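Local coordinates for MamA (Candidatus Magnetobacterium bavaricum, PDB 3VTX), which is a tetratricopeptide-repeat protein, an all-helical scaffold of the kind that generally mediates protein–protein interactions, at residues T48-D51 with D57-E60. Sequence-based numbering, arbitrary orientation.
Sequences TYMD and DAIE
Between segments 48-51 and 57-60, on helices 39-51 and 55-68, the nearest CA atoms are Tyr-49 CA and Ala-58 CA, 5.1 Å apart. The two consecutive helices form a helical hairpin in a tetratricopeptide-repeat protein, meeting here beside the short turn that joins them, and the spacing is consistent with a small residue at the point of approach. No direct hydrogen bond spans the two segments, and the 203 Å² buried between them comes from packing. The Ala-58 methyl fills the point of approach: Tyr-49 CB lies 3.8 Å from Ala-58 CB, while Met-50 reaches the same methyl with its sulfur, SD standing 3.4 Å from Ala-58 CB. The Met-50 chain is bent at both chi2 and chi3, and its CG also packs on this methyl. Beyond the pair, Met-50 touches Ile-78 and Met-85 of helix 73-85, so one side chain links the two helices to the next one in the chain.

Tyr-49 and Asp-57 meet through a CH-pi contact. Asp-57 CB sits over one face of the Tyr-49 ring, 3.5 Å from the centroid and 10° off the normal, which places the methylene almost exactly above the ring centre. With chi1 at -83°, Tyr-49 CG is anti to its carbonyl carbon, which brings one ring face under Asp-57 CB. The carboxylate is turned 25° from the ring plane; its CG is 4.0 Å from Tyr-49 CE1. Ile-25 of helix 21-34 and Leu-54 in the connecting turn also touch Tyr-49. One ordered water completes the link between the polar ends, lying 2.8 Å from Tyr-49 OH and donating a hydrogen bond to Asp-57 OD1.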
ATOM      1  N   THR A  48       8.647 -10.190   2.513  1.00 22.71           N
ATOM      2  CA  THR A  48       9.427 -10.948   1.546  1.00 21.34           C
ATOM      3  C   THR A  48       8.499 -11.517   0.464  1.00 21.03           C
ATOM      4  O   THR A  48       8.827 -11.424  -0.701  1.00 20.30           O
ATOM      5  CB  THR A  48      10.254 -12.011   2.163  1.00 22.53           C
ATOM      6  OG1 THR A  48      11.086 -11.438   3.198  1.00 27.28           O
ATOM      7  CG2 THR A  48      11.125 -12.749   1.129  1.00 22.16           C
ATOM      8  N   TYR A  49       7.363 -12.078   0.867  1.00 20.76           N
ATOM      9  CA  TYR A  49       6.438 -12.568  -0.098  1.00 21.46           C
ATOM     10  C   TYR A  49       5.879 -11.413  -0.934  1.00 20.60           C
ATOM     11  O   TYR A  49       5.604 -11.573  -2.102  1.00 21.35           O
ATOM     12  CB  TYR A  49       5.332 -13.412   0.582  1.00 20.06           C
ATOM     13  CG  TYR A  49       5.702 -14.863   0.846  1.00 19.43           C
ATOM     14  CD1 TYR A  49       6.034 -15.724  -0.219  1.00 19.03           C
ATOM     15  CD2 TYR A  49       5.659 -15.388   2.133  1.00 20.46           C
ATOM     16  CE1 TYR A  49       6.247 -17.061  -0.033  1.00 19.91           C
ATOM     17  CE2 TYR A  49       5.957 -16.741   2.354  1.00 22.54           C
ATOM     18  CZ  TYR A  49       6.267 -17.557   1.267  1.00 23.73           C
ATOM     19  OH  TYR A  49       6.503 -18.880   1.504  1.00 24.18           O
ATOM     20  N   MET A  50       5.683 -10.228  -0.359  1.00 20.87           N
ATOM     21  CA  MET A  50       5.193  -9.086  -1.163  1.00 23.25           C
ATOM     22  C   MET A  50       6.254  -8.689  -2.183  1.00 24.46           C
ATOM     23  O   MET A  50       5.882  -8.374  -3.309  1.00 23.97           O
ATOM     24  CB  MET A  50       4.828  -7.893  -0.281  1.00 22.12           C
ATOM     25  CG  MET A  50       3.649  -8.132   0.643  1.00 23.51           C
ATOM     26  SD  MET A  50       2.101  -8.538  -0.149  1.00 23.86           S
ATOM     27  CE  MET A  50       1.631  -6.858  -0.818  1.00 21.49           C
ATOM     28  N   ASP A  51       7.522  -8.763  -1.809  1.00 23.80           N
ATOM     29  CA  ASP A  51       8.657  -8.419  -2.684  1.00 27.04           C
ATOM     30  C   ASP A  51       8.649  -9.252  -3.968  1.00 28.59           C
ATOM     31  O   ASP A  51       8.997  -8.776  -5.064  1.00 30.43           O
ATOM     32  CB  ASP A  51      10.004  -8.598  -1.978  1.00 27.80           C
ATOM     33  CG  ASP A  51      10.373  -7.471  -0.995  1.00 34.59           C
ATOM     34  OD1 ASP A  51       9.786  -6.372  -1.034  1.00 39.28           O
ATOM     35  OD2 ASP A  51      11.294  -7.781  -0.191  1.00 39.44           O
ATOM     36  N   ASP A  57       0.443 -15.547  -0.122  1.00 18.96           N
ATOM     37  CA  ASP A  57       1.358 -16.078   0.908  1.00 19.76           C
ATOM     38  C   ASP A  57       1.670 -15.045   1.972  1.00 20.50           C
ATOM     39  O   ASP A  57       1.775 -15.349   3.149  1.00 22.54           O
ATOM     40  CB  ASP A  57       2.616 -16.629   0.201  1.00 20.32           C
ATOM     41  CG  ASP A  57       2.388 -17.992  -0.420  1.00 23.22           C
ATOM     42  OD1 ASP A  57       2.094 -18.942   0.323  1.00 24.85           O
ATOM     43  OD2 ASP A  57       2.459 -18.094  -1.645  1.00 24.74           O
ATOM     44  N   ALA A  58       1.854 -13.780   1.561  1.00 19.55           N
ATOM     45  CA  ALA A  58       2.094 -12.751   2.515  1.00 18.83           C
ATOM     46  C   ALA A  58       0.978 -12.664   3.541  1.00 19.91           C
ATOM     47  O   ALA A  58       1.242 -12.539   4.747  1.00 21.94           O
ATOM     48  CB  ALA A  58       2.340 -11.376   1.798  1.00 18.68           C
ATOM     49  N   ILE A  59      -0.246 -12.692   3.066  1.00 22.10           N
ATOM     50  CA  ILE A  59      -1.440 -12.550   3.919  1.00 22.94           C
ATOM     51  C   ILE A  59      -1.475 -13.660   5.007  1.00 23.08           C
ATOM     52  O   ILE A  59      -1.867 -13.411   6.161  1.00 22.03           O
ATOM     53  CB  ILE A  59      -2.727 -12.555   3.032  1.00 21.42           C
ATOM     54  CG1 ILE A  59      -2.836 -11.239   2.250  1.00 24.04           C
ATOM     55  CG2 ILE A  59      -4.046 -12.795   3.924  1.00 23.60           C
ATOM     56  CD1 ILE A  59      -3.897 -11.359   1.126  1.00 24.33           C
ATOM     57  N   GLU A  60      -0.983 -14.867   4.691  1.00 23.83           N
ATOM     58  CA  GLU A  60      -0.943 -15.924   5.696  1.00 25.30           C
ATOM     59  C   GLU A  60      -0.147 -15.469   6.912  1.00 25.41           C
ATOM     60  O   GLU A  60      -0.602 -15.668   8.047  1.00 27.54           O
ATOM     61  CB  GLU A  60      -0.347 -17.244   5.109  1.00 26.07           C
ATOM     62  CG  GLU A  60      -1.195 -17.744   3.891  1.00 29.20           C
ATOM     63  CD  GLU A  60      -0.694 -19.058   3.224  1.00 32.64           C
ATOM     64  OE1 GLU A  60       0.387 -19.543   3.569  1.00 33.81           O
ATOM     65  OE2 GLU A  60      -1.392 -19.602   2.296  1.00 30.54           O
TER
HETATM   66  O   HOH W   1       4.008 -19.803   2.262  1.00 34.16           O